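Local coordinates for protein cytosolic IMP-GMP specific 5'-nucleotidase (Legionella pneumophila subsp. pneumophila, PDB 4OHF) that probably hydrolyses purine nucleoside 5'-monophosphates such as IMP and GMP to nucleosides and phosphate, using a bound magnesium ion, at residues E193-F198 against Q235-F240; F206-S211 against R249-N254; F240-A245 against K285-D290; R256-N261 against M267-G272. One frame throughout, in Å; residues are numbered along the deposited sequence.

Contact 1: residues E193-F198 against Q235-F240; sequences EGLKHF and QGLFEF
Leu195 lays its CD1 methyl against both Leu237 and Phe238, so one branch of one leucine carries most of the contact from the helix side. Leu195 CD1 lies 3.9 Å from CZ of Phe238. It meets that ring at an oblique angle, at the CE1 and CZ end. The same Leu195 methyl is 4.2 Å from CD1 of Leu237. Both leucines turn CG away from their carbonyl carbon, with chi1 near -68° in each, and this sends their branches toward each other. Leu237 spreads its two methyls over two partners. Leu237 CD1 faces Leu195, while Leu237 CD2 rests 4.1 Å from CG of Lys196. Only the aliphatic part of the lysine takes part here. Its chain runs on extended, and NZ makes salt bridges with Glu232 and Asp229. The Phe238 ring is also covered within its own segment. CB of Leu237 sits 3.9 Å above the Phe238 ring plane, over its centre.

The contact joins helix 189-200 to the loop that leads into strand 240-243. Leu195 and Phe238 both also touch Ile205 of strand 204-208 and Leu28 of helix 24-28. The group therefore belongs to the hydrophobic core beside the central sheet of this HAD-type fold. On the same helix, Glu193 and His197 pack on Ile366 and Cys362 of the second subunit.

No hydrogen bond crosses between 193-198 and 235-240. Cohesion across this interface comes from apolar packing, and the charge at the edge is paired by acids outside it.

Contact 2: residues F206-S211 against R249-N254; sequences FILTNS and RFFYDN. With PO4 (phosphate ion), chain H.
Leu208 points its two methyls at two phenylalanines, one for each branch. Leu208 CD1 stands over the face of the Phe250 ring, 3.7 Å from the centroid and 13° off the ring normal. This is a CH-pi contact, nearly centred. Leu208 CD2 comes obliquely to the outer end of the Phe251 ring, 3.8 Å from Phe251 CZ. The leucine reaches both because CG lies opposite the backbone N (chi1 -176°), which carries the fork out from the strand toward the short helix. The two rings also meet each other: CD2 of Phe250 lies above one face of Phe251, toward its rim.

Just past Leu208 the strand ends in a phosphate-binding turn. OG1 of Thr209 bonds to O3 of the phosphate at 2.7 Å, and N of Asn210 bonds to O4 at 2.8 Å. Thr209 OG1 also accepts a bond from N of Ser211 at 2.8 Å, which forms an ST turn. The hydroxyl thus donates to the phosphate and accepts from Ser211 N. Asp25 N and Lys247 NZ also bond to the phosphate. A Thr at this place fits the second motif of HAD phosphatases.

Arg249 makes a salt bridge with Asp253 of the third subunit. Phe250 also packs on Trp318, and Phe251 meets the ring of Tyr300. Strand 204-208 lies between strands 19-22 and 240-243 in the central sheet, and the short helix 249-252 packs on it through Phe250 and Phe251.

Contact 3: residues F240-A245 against K285-D290; sequences FVITLA and KKFTED
Phe287 brings the CD2 and CE2 side of its ring against Phe240 and Ile242, packing helix 284-290 against the central, largely parallel sheet of a HAD-type, Rossmann-like fold. Phe287 CB starts beside Phe257, 4.0 Å from Phe257 CZ. With chi1 at 179° the ring swings to the far side from N, toward strand 240-243. Phe287 CD2 comes 3.7 Å from CD1 of Ile242. The next atom has two neighbours: Phe287 CE2 is also 3.7 Å from CD1 of Ile242, and 4.1 Å from CD1 of Phe240. There CE2 stands over a face of the Phe240 ring, toward the rim. Against 240-245, this side of the ring rather than its CZ tip does the touching. The rings form an edge-to-face pair, with the edge of Phe287 toward the face of Phe240, centroids 5.4 Å apart and planes at 67°. Phe206 of the neighbouring strand also meets the Phe287 ring.

Nothing polar bonds across the two segments. Thr288 OG1 bonds to Ala284 O and Trp318 NE1. Lys286 NZ bonds to Gly272 O and makes a salt bridge one turn on, 2.7 Å from OD2 of Asp290, on the syn side and 20° out of the carboxylate plane.

Contact 4: residues R256-N261 against M267-G272; sequences RFLSVN and MTNVHG
Ser259 N gives its hydrogen to Thr268 O at 2.9 Å, the shortest bond between the two strands of this beta hairpin. It is fairly straight, with an angle of 160° at the hydrogen. The return bond runs from Thr268 N to Ser259 O at 3.1 Å. Together they make Ser259 and Thr268 an antiparallel hydrogen-bonded pair. Val260 and Met267 follow as a non-hydrogen-bonded pair.

The two sides of the hairpin differ. Ser259 and Thr268 share one side, where Ser259 CB lies 3.7 Å from Thr268 OG1. Leu258, Val260, Met267 and Asn269 share the other. There Leu258 CD1 is 4.2 Å from Met267 SD, and Leu258 and Asn269 extend together, with Leu258 CD2 next to Asn269 OD1. Asn269 OD1 takes a hydrogen bond from Gln280 NE2 of the third subunit. Leu258 packs on Leu258 of that subunit, and Met267 adds backbone bonds to it, so this hairpin is part of a subunit interface.

Strand 257-260 also pairs with strand 277-281, which ties the hairpin into the central sheet. Val270 leans toward the first strand. Its CG1 points away from the backbone N (chi1 171°), which leaves CG2 to do the touching. Val270 CG2 is 4.0 Å from Phe257 CB and 3.7 Å from Ser259 N. On the side with Leu258, Val260 CG2 rests 4.1 Å from Met267 CG.

Overall arrangement
Contacts 1, 2 and 3 are buried, while contact 4 is partly buried and lies at the edge of this chain's sheet. Contacts 2 and 3 use neighbouring strands, 204-208 and 240-243, joined by the bond from Ile242 N to Ile207 O. Their centres are about 7 Å apart. Contacts 1 and 3 share Phe240. Contact 4 is nested in the loop that contact 3 closes, and Phe257 touches both Phe287 and Phe250. The chemistry follows position. Contacts 1 and 3 rest on apolar packing across their segments, and contact 2 adds a phosphate site at a strand end. Contact 4 combines backbone bonds with apolar packing and meets the third subunit, as contact 2 does.

Contact 1: residues E193-F198 against Q235-F240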
# COMPACT_ATOMS: atom_id res chain seq x y z
N GLU B 193 -39.16 -23.10 15.37
CA GLU B 193 -39.30 -24.51 15.00
C GLU B 193 -38.02 -24.95 14.30
O GLU B 193 -37.50 -26.04 14.55
CB GLU B 193 -40.50 -24.73 14.08
CG GLU B 193 -41.86 -24.35 14.66
CD GLU B 193 -42.00 -24.73 16.15
OE1 GLU B 193 -41.63 -25.87 16.53
OE2 GLU B 193 -42.50 -23.87 16.93
N GLY B 194 -37.52 -24.09 13.42
CA GLY B 194 -36.31 -24.38 12.67
C GLY B 194 -35.10 -24.64 13.54
O GLY B 194 -34.37 -25.61 13.33
N LEU B 195 -34.88 -23.78 14.52
CA LEU B 195 -33.77 -23.96 15.42
C LEU B 195 -33.92 -25.30 16.12
O LEU B 195 -32.99 -26.11 16.16
CB LEU B 195 -33.71 -22.82 16.43
CG LEU B 195 -33.32 -21.49 15.80
CD1 LEU B 195 -33.46 -20.36 16.80
CD2 LEU B 195 -31.89 -21.58 15.29
N LYS B 196 -35.11 -25.54 16.67
CA LYS B 196 -35.36 -26.79 17.36
C LYS B 196 -35.04 -27.94 16.42
O LYS B 196 -34.35 -28.89 16.78
CB LYS B 196 -36.81 -26.87 17.82
CG LYS B 196 -37.10 -26.11 19.09
CD LYS B 196 -38.44 -26.54 19.63
CE LYS B 196 -38.84 -25.79 20.89
NZ LYS B 196 -40.12 -26.33 21.45
N HIS B 197 -35.53 -27.84 15.20
CA HIS B 197 -35.26 -28.87 14.22
C HIS B 197 -33.76 -29.17 14.22
O HIS B 197 -33.33 -30.27 14.54
CB HIS B 197 -35.68 -28.40 12.84
CG HIS B 197 -35.67 -29.49 11.81
ND1 HIS B 197 -35.46 -29.24 10.47
CD2 HIS B 197 -35.87 -30.83 11.92
CE1 HIS B 197 -35.52 -30.38 9.80
NE2 HIS B 197 -35.77 -31.36 10.66
N PHE B 198 -32.96 -28.17 13.86
CA PHE B 198 -31.51 -28.33 13.80
C PHE B 198 -30.86 -28.86 15.08
O PHE B 198 -30.00 -29.72 15.02
CB PHE B 198 -30.83 -27.00 13.42
CG PHE B 198 -30.71 -26.79 11.93
CD1 PHE B 198 -29.48 -26.46 11.37
CD2 PHE B 198 -31.81 -26.91 11.10
CE1 PHE B 198 -29.35 -26.26 9.99
CE2 PHE B 198 -31.69 -26.72 9.72
CZ PHE B 198 -30.45 -26.39 9.17
N GLN B 235 -32.94 -19.38 25.97
CA GLN B 235 -31.52 -19.63 26.18
C GLN B 235 -31.10 -21.07 25.88
O GLN B 235 -29.93 -21.34 25.61
CB GLN B 235 -31.14 -19.30 27.62
CG GLN B 235 -31.18 -17.84 28.00
CD GLN B 235 -32.56 -17.36 28.38
OE1 GLN B 235 -32.70 -16.30 28.96
NE2 GLN B 235 -33.59 -18.13 28.04
N GLY B 236 -32.05 -22.00 25.96
CA GLY B 236 -31.75 -23.40 25.70
C GLY B 236 -31.49 -23.66 24.22
O GLY B 236 -30.90 -24.67 23.84
N LEU B 237 -31.93 -22.72 23.39
CA LEU B 237 -31.74 -22.81 21.96
C LEU B 237 -30.29 -22.51 21.58
O LEU B 237 -29.80 -22.99 20.55
CB LEU B 237 -32.66 -21.81 21.25
CG LEU B 237 -34.16 -22.06 21.30
CD1 LEU B 237 -34.89 -20.88 20.70
CD2 LEU B 237 -34.49 -23.34 20.55
N PHE B 238 -29.60 -21.75 22.41
CA PHE B 238 -28.23 -21.37 22.10
C PHE B 238 -27.12 -21.87 23.03
O PHE B 238 -27.19 -21.74 24.25
CB PHE B 238 -28.17 -19.84 21.98
CG PHE B 238 -29.23 -19.29 21.08
CD1 PHE B 238 -29.18 -19.52 19.71
CD2 PHE B 238 -30.32 -18.60 21.61
CE1 PHE B 238 -30.20 -19.07 18.89
CE2 PHE B 238 -31.36 -18.15 20.78
CZ PHE B 238 -31.30 -18.39 19.42
N GLU B 239 -26.08 -22.44 22.41
CA GLU B 239 -24.93 -22.97 23.13
C GLU B 239 -24.17 -21.78 23.72
O GLU B 239 -23.90 -21.74 24.91
CB GLU B 239 -24.03 -23.75 22.17
CG GLU B 239 -22.97 -24.61 22.84
CD GLU B 239 -23.55 -25.82 23.58
OE1 GLU B 239 -22.76 -26.67 24.04
OE2 GLU B 239 -24.80 -25.91 23.71
N PHE B 240 -23.83 -20.82 22.86
CA PHE B 240 -23.13 -19.61 23.27
C PHE B 240 -23.88 -18.42 22.73
O PHE B 240 -24.60 -18.52 21.72
CB PHE B 240 -21.72 -19.51 22.69
CG PHE B 240 -20.79 -20.57 23.15
CD1 PHE B 240 -20.74 -21.80 22.49
CD2 PHE B 240 -19.95 -20.34 24.23
CE1 PHE B 240 -19.85 -22.78 22.90
CE2 PHE B 240 -19.05 -21.31 24.66
CZ PHE B 240 -19.00 -22.54 23.99

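Contact 2: residues F206-S211 against R249-N254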
# COMPACT_ATOMS: atom_id res chain seq x y z
N PHE B 206 -25.18 -20.84 17.98
CA PHE B 206 -24.74 -19.73 18.81
C PHE B 206 -25.05 -18.39 18.15
O PHE B 206 -25.13 -18.29 16.92
CB PHE B 206 -23.24 -19.85 19.15
CG PHE B 206 -22.29 -19.66 17.98
CD1 PHE B 206 -21.74 -18.41 17.70
CD2 PHE B 206 -21.88 -20.76 17.22
CE1 PHE B 206 -20.77 -18.25 16.69
CE2 PHE B 206 -20.91 -20.62 16.21
CZ PHE B 206 -20.36 -19.36 15.94
N ILE B 207 -25.24 -17.37 18.98
CA ILE B 207 -25.52 -16.03 18.51
C ILE B 207 -24.23 -15.22 18.51
O ILE B 207 -23.42 -15.33 19.44
CB ILE B 207 -26.55 -15.34 19.42
CG1 ILE B 207 -27.90 -16.04 19.27
CG2 ILE B 207 -26.68 -13.85 19.05
CD1 ILE B 207 -28.97 -15.47 20.15
N LEU B 208 -24.02 -14.42 17.48
CA LEU B 208 -22.82 -13.58 17.39
C LEU B 208 -23.34 -12.22 16.91
O LEU B 208 -23.45 -11.97 15.71
CB LEU B 208 -21.84 -14.18 16.37
CG LEU B 208 -20.47 -13.53 16.19
CD1 LEU B 208 -19.66 -13.65 17.48
CD2 LEU B 208 -19.73 -14.21 15.04
N THR B 209 -23.64 -11.35 17.88
CA THR B 209 -24.19 -10.03 17.59
C THR B 209 -23.31 -8.85 17.98
O THR B 209 -22.48 -8.94 18.88
CB THR B 209 -25.54 -9.84 18.31
OG1 THR B 209 -25.96 -8.48 18.18
CG2 THR B 209 -25.42 -10.16 19.80
N ASN B 210 -23.51 -7.73 17.32
CA ASN B 210 -22.75 -6.54 17.66
C ASN B 210 -23.51 -5.71 18.71
O ASN B 210 -23.00 -4.71 19.20
CB ASN B 210 -22.49 -5.70 16.40
CG ASN B 210 -21.17 -6.04 15.72
OD1 ASN B 210 -20.59 -7.10 15.96
ND2 ASN B 210 -20.70 -5.15 14.87
N SER B 211 -24.72 -6.14 19.06
CA SER B 211 -25.55 -5.46 20.06
C SER B 211 -25.11 -5.92 21.43
O SER B 211 -24.56 -7.02 21.56
CB SER B 211 -27.02 -5.81 19.89
OG SER B 211 -27.51 -5.39 18.63
N ARG B 249 -14.02 -7.32 12.81
CA ARG B 249 -12.80 -7.59 13.56
C ARG B 249 -12.87 -8.85 14.41
O ARG B 249 -11.84 -9.48 14.66
CB ARG B 249 -12.40 -6.38 14.41
CG ARG B 249 -11.70 -5.30 13.59
CD ARG B 249 -10.98 -4.29 14.46
NE ARG B 249 -11.91 -3.41 15.15
CZ ARG B 249 -11.55 -2.33 15.83
NH1 ARG B 249 -12.48 -1.59 16.43
NH2 ARG B 249 -10.27 -1.99 15.92
N PHE B 250 -14.06 -9.22 14.86
CA PHE B 250 -14.18 -10.44 15.65
C PHE B 250 -13.60 -11.63 14.86
O PHE B 250 -12.97 -12.52 15.42
CB PHE B 250 -15.63 -10.75 15.97
CG PHE B 250 -15.84 -12.12 16.60
CD1 PHE B 250 -15.93 -12.26 17.99
CD2 PHE B 250 -15.92 -13.26 15.80
CE1 PHE B 250 -16.10 -13.52 18.57
CE2 PHE B 250 -16.08 -14.51 16.37
CZ PHE B 250 -16.17 -14.64 17.77
N PHE B 251 -13.85 -11.64 13.56
CA PHE B 251 -13.40 -12.71 12.69
C PHE B 251 -11.89 -12.76 12.45
O PHE B 251 -11.32 -13.84 12.41
CB PHE B 251 -14.12 -12.62 11.35
CG PHE B 251 -15.60 -12.79 11.44
CD1 PHE B 251 -16.46 -11.72 11.21
CD2 PHE B 251 -16.14 -14.03 11.78
CE1 PHE B 251 -17.84 -11.88 11.31
CE2 PHE B 251 -17.51 -14.19 11.89
CZ PHE B 251 -18.37 -13.12 11.65
N TYR B 252 -11.25 -11.61 12.29
CA TYR B 252 -9.82 -11.61 11.99
C TYR B 252 -8.89 -10.98 13.02
O TYR B 252 -7.67 -11.19 12.95
CB TYR B 252 -9.58 -10.95 10.63
CG TYR B 252 -10.08 -9.53 10.53
CD1 TYR B 252 -11.24 -9.22 9.79
CD2 TYR B 252 -9.40 -8.48 11.14
CE1 TYR B 252 -11.69 -7.92 9.67
CE2 TYR B 252 -9.85 -7.16 11.03
CZ TYR B 252 -11.00 -6.89 10.29
OH TYR B 252 -11.45 -5.60 10.17
N ASP B 253 -9.43 -10.19 13.94
CA ASP B 253 -8.59 -9.55 14.94
C ASP B 253 -8.32 -10.48 16.12
O ASP B 253 -8.56 -11.68 16.04
CB ASP B 253 -9.25 -8.26 15.40
CG ASP B 253 -8.24 -7.18 15.70
OD1 ASP B 253 -8.47 -6.00 15.32
OD2 ASP B 253 -7.21 -7.52 16.32
N ASN B 254 -7.80 -9.94 17.22
CA ASN B 254 -7.49 -10.77 18.38
C ASN B 254 -7.99 -10.17 19.70
O ASN B 254 -7.39 -10.38 20.76
CB ASN B 254 -5.99 -10.99 18.47
CG ASN B 254 -5.23 -9.69 18.64
OD1 ASN B 254 -4.01 -9.68 18.78
ND2 ASN B 254 -5.96 -8.57 18.63
P PO4 H . -26.02 -7.80 14.85
O1 PO4 H . -26.16 -6.47 15.50
O2 PO4 H . -26.53 -7.74 13.47
O3 PO4 H . -26.78 -8.82 15.62
O4 PO4 H . -24.58 -8.17 14.80

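Contact 3: residues F240-A245 against K285-D290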
# COMPACT_ATOMS: atom_id res chain seq x y z
N PHE B 240 -23.83 -20.82 22.86
CA PHE B 240 -23.13 -19.61 23.27
C PHE B 240 -23.88 -18.42 22.73
O PHE B 240 -24.60 -18.52 21.72
CB PHE B 240 -21.72 -19.51 22.69
CG PHE B 240 -20.79 -20.57 23.15
CD1 PHE B 240 -20.74 -21.80 22.49
CD2 PHE B 240 -19.95 -20.34 24.23
CE1 PHE B 240 -19.85 -22.78 22.90
CE2 PHE B 240 -19.05 -21.31 24.66
CZ PHE B 240 -19.00 -22.54 23.99
N VAL B 241 -23.71 -17.29 23.39
CA VAL B 241 -24.33 -16.08 22.92
C VAL B 241 -23.27 -15.01 23.15
O VAL B 241 -23.01 -14.63 24.28
CB VAL B 241 -25.68 -15.78 23.67
CG1 VAL B 241 -25.51 -16.00 25.13
CG2 VAL B 241 -26.15 -14.36 23.38
N ILE B 242 -22.65 -14.58 22.05
CA ILE B 242 -21.59 -13.59 22.06
C ILE B 242 -22.09 -12.19 21.66
O ILE B 242 -22.55 -11.97 20.54
CB ILE B 242 -20.46 -14.04 21.10
CG1 ILE B 242 -20.09 -15.49 21.41
CG2 ILE B 242 -19.25 -13.13 21.26
CD1 ILE B 242 -19.05 -16.08 20.46
N THR B 243 -21.97 -11.24 22.59
CA THR B 243 -22.42 -9.87 22.38
C THR B 243 -21.31 -8.84 22.19
O THR B 243 -20.15 -9.08 22.55
CB THR B 243 -23.31 -9.47 23.54
OG1 THR B 243 -22.55 -9.49 24.75
CG2 THR B 243 -24.45 -10.46 23.67
N LEU B 244 -21.67 -7.68 21.64
CA LEU B 244 -20.70 -6.63 21.32
C LEU B 244 -19.53 -7.37 20.68
O LEU B 244 -18.36 -7.18 21.03
CB LEU B 244 -20.26 -5.88 22.59
CG LEU B 244 -21.17 -4.74 23.08
CD1 LEU B 244 -20.63 -4.19 24.39
CD2 LEU B 244 -21.25 -3.64 22.03
N ALA B 245 -19.87 -8.24 19.73
CA ALA B 245 -18.90 -9.05 19.04
C ALA B 245 -17.85 -8.23 18.34
O ALA B 245 -16.71 -8.65 18.21
CB ALA B 245 -19.59 -9.97 18.04
N LYS B 285 -10.66 -16.95 16.21
CA LYS B 285 -9.52 -17.82 16.46
C LYS B 285 -9.68 -18.58 17.78
O LYS B 285 -9.71 -19.81 17.81
CB LYS B 285 -8.24 -16.99 16.47
CG LYS B 285 -6.98 -17.75 16.85
CD LYS B 285 -6.49 -18.66 15.74
CE LYS B 285 -4.98 -18.51 15.52
NZ LYS B 285 -4.18 -18.65 16.77
N LYS B 286 -9.79 -17.84 18.88
CA LYS B 286 -9.93 -18.46 20.19
C LYS B 286 -11.19 -19.31 20.32
O LYS B 286 -11.15 -20.38 20.93
CB LYS B 286 -9.90 -17.40 21.29
CG LYS B 286 -10.12 -17.98 22.68
CD LYS B 286 -9.55 -17.05 23.74
CE LYS B 286 -10.13 -17.36 25.11
NZ LYS B 286 -9.79 -18.73 25.61
N PHE B 287 -12.29 -18.84 19.75
CA PHE B 287 -13.57 -19.55 19.82
C PHE B 287 -13.46 -20.92 19.19
O PHE B 287 -13.90 -21.92 19.77
CB PHE B 287 -14.66 -18.73 19.10
CG PHE B 287 -16.01 -19.38 19.10
CD1 PHE B 287 -16.36 -20.30 18.12
CD2 PHE B 287 -16.96 -19.05 20.08
CE1 PHE B 287 -17.63 -20.90 18.12
CE2 PHE B 287 -18.23 -19.64 20.09
CZ PHE B 287 -18.56 -20.57 19.10
N THR B 288 -12.88 -20.96 18.01
CA THR B 288 -12.71 -22.20 17.27
C THR B 288 -11.76 -23.16 17.99
O THR B 288 -11.99 -24.38 18.01
CB THR B 288 -12.19 -21.90 15.85
OG1 THR B 288 -13.10 -21.01 15.19
CG2 THR B 288 -12.05 -23.19 15.04
N GLU B 289 -10.70 -22.62 18.59
CA GLU B 289 -9.75 -23.46 19.30
C GLU B 289 -10.39 -24.06 20.54
O GLU B 289 -10.38 -25.28 20.72
CB GLU B 289 -8.51 -22.63 19.69
CG GLU B 289 -7.33 -22.81 18.75
CD GLU B 289 -6.40 -21.60 18.72
OE1 GLU B 289 -6.16 -21.01 19.79
OE2 GLU B 289 -5.92 -21.24 17.61
N ASP B 290 -10.98 -23.21 21.38
CA ASP B 290 -11.61 -23.66 22.61
C ASP B 290 -12.76 -24.65 22.40
O ASP B 290 -13.12 -25.36 23.33
CB ASP B 290 -12.10 -22.47 23.43
CG ASP B 290 -10.97 -21.53 23.80
OD1 ASP B 290 -9.81 -21.97 23.85
OD2 ASP B 290 -11.25 -20.34 24.06

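Contact 4: residues R256-N261 against M267-G272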
# COMPACT_ATOMS: atom_id res chain seq x y z
N ARG B 256 -9.99 -9.68 23.08
CA ARG B 256 -10.32 -10.71 24.05
C ARG B 256 -11.79 -10.87 24.41
O ARG B 256 -12.61 -9.97 24.23
CB ARG B 256 -9.50 -10.52 25.33
CG ARG B 256 -9.67 -9.17 26.06
CD ARG B 256 -9.29 -9.26 27.56
NE ARG B 256 -7.99 -9.89 27.80
CZ ARG B 256 -6.82 -9.41 27.38
NH1 ARG B 256 -5.69 -10.06 27.64
NH2 ARG B 256 -6.76 -8.26 26.71
N PHE B 257 -12.11 -12.06 24.92
CA PHE B 257 -13.45 -12.40 25.37
C PHE B 257 -13.63 -11.88 26.79
O PHE B 257 -12.66 -11.71 27.54
CB PHE B 257 -13.64 -13.91 25.39
CG PHE B 257 -14.06 -14.51 24.08
CD1 PHE B 257 -15.36 -14.35 23.61
CD2 PHE B 257 -13.16 -15.25 23.32
CE1 PHE B 257 -15.77 -14.93 22.42
CE2 PHE B 257 -13.56 -15.83 22.12
CZ PHE B 257 -14.87 -15.67 21.67
N LEU B 258 -14.88 -11.63 27.15
CA LEU B 258 -15.23 -11.18 28.49
C LEU B 258 -16.41 -12.05 28.88
O LEU B 258 -17.34 -12.24 28.11
CB LEU B 258 -15.61 -9.70 28.48
CG LEU B 258 -14.44 -8.72 28.32
CD1 LEU B 258 -14.93 -7.29 28.22
CD2 LEU B 258 -13.52 -8.87 29.53
N SER B 259 -16.37 -12.60 30.08
CA SER B 259 -17.46 -13.46 30.52
C SER B 259 -18.57 -12.60 31.11
O SER B 259 -18.32 -11.75 31.95
CB SER B 259 -16.96 -14.46 31.55
OG SER B 259 -17.99 -15.35 31.91
N VAL B 260 -19.80 -12.82 30.65
CA VAL B 260 -20.92 -12.03 31.15
C VAL B 260 -21.79 -12.80 32.12
O VAL B 260 -22.20 -13.93 31.84
CB VAL B 260 -21.83 -11.54 30.00
CG1 VAL B 260 -22.85 -10.54 30.53
CG2 VAL B 260 -21.01 -10.92 28.90
N ASN B 261 -22.05 -12.18 33.27
CA ASN B 261 -22.92 -12.77 34.28
C ASN B 261 -24.31 -12.56 33.69
O ASN B 261 -24.77 -11.42 33.55
CB ASN B 261 -22.77 -12.00 35.59
CG ASN B 261 -23.61 -12.58 36.71
OD1 ASN B 261 -24.84 -12.57 36.67
ND2 ASN B 261 -22.93 -13.09 37.74
N MET B 267 -19.08 -8.17 34.13
CA MET B 267 -18.19 -9.03 33.37
C MET B 267 -16.85 -9.28 34.06
O MET B 267 -16.41 -8.51 34.92
CB MET B 267 -17.95 -8.44 31.98
CG MET B 267 -19.22 -8.02 31.26
SD MET B 267 -18.88 -7.17 29.71
CE MET B 267 -18.52 -5.52 30.28
N THR B 268 -16.21 -10.38 33.68
CA THR B 268 -14.91 -10.73 34.22
C THR B 268 -14.02 -11.14 33.05
O THR B 268 -14.51 -11.67 32.05
CB THR B 268 -14.99 -11.92 35.19
OG1 THR B 268 -15.04 -13.13 34.44
CG2 THR B 268 -16.24 -11.81 36.03
N ASN B 269 -12.72 -10.89 33.16
CA ASN B 269 -11.80 -11.27 32.09
C ASN B 269 -11.80 -12.78 32.04
O ASN B 269 -12.01 -13.44 33.06
CB ASN B 269 -10.38 -10.77 32.37
CG ASN B 269 -10.25 -9.27 32.25
OD1 ASN B 269 -10.73 -8.68 31.29
ND2 ASN B 269 -9.59 -8.65 33.21
N VAL B 270 -11.57 -13.33 30.85
CA VAL B 270 -11.56 -14.78 30.68
C VAL B 270 -10.15 -15.32 30.81
O VAL B 270 -9.19 -14.70 30.35
CB VAL B 270 -12.14 -15.19 29.31
CG1 VAL B 270 -11.91 -16.67 29.07
CG2 VAL B 270 -13.62 -14.87 29.26
N HIS B 271 -10.03 -16.47 31.46
CA HIS B 271 -8.75 -17.14 31.67
C HIS B 271 -9.04 -18.60 31.36
O HIS B 271 -9.84 -19.25 32.04
CB HIS B 271 -8.27 -16.98 33.12
CG HIS B 271 -8.12 -15.55 33.56
ND1 HIS B 271 -7.23 -14.68 32.95
CD2 HIS B 271 -8.75 -14.84 34.52
CE1 HIS B 271 -7.34 -13.49 33.52
NE2 HIS B 271 -8.25 -13.55 34.47
N GLY B 272 -8.40 -19.12 30.32
CA GLY B 272 -8.65 -20.50 29.96
C GLY B 272 -9.69 -20.54 28.85
O GLY B 272 -10.06 -19.50 28.31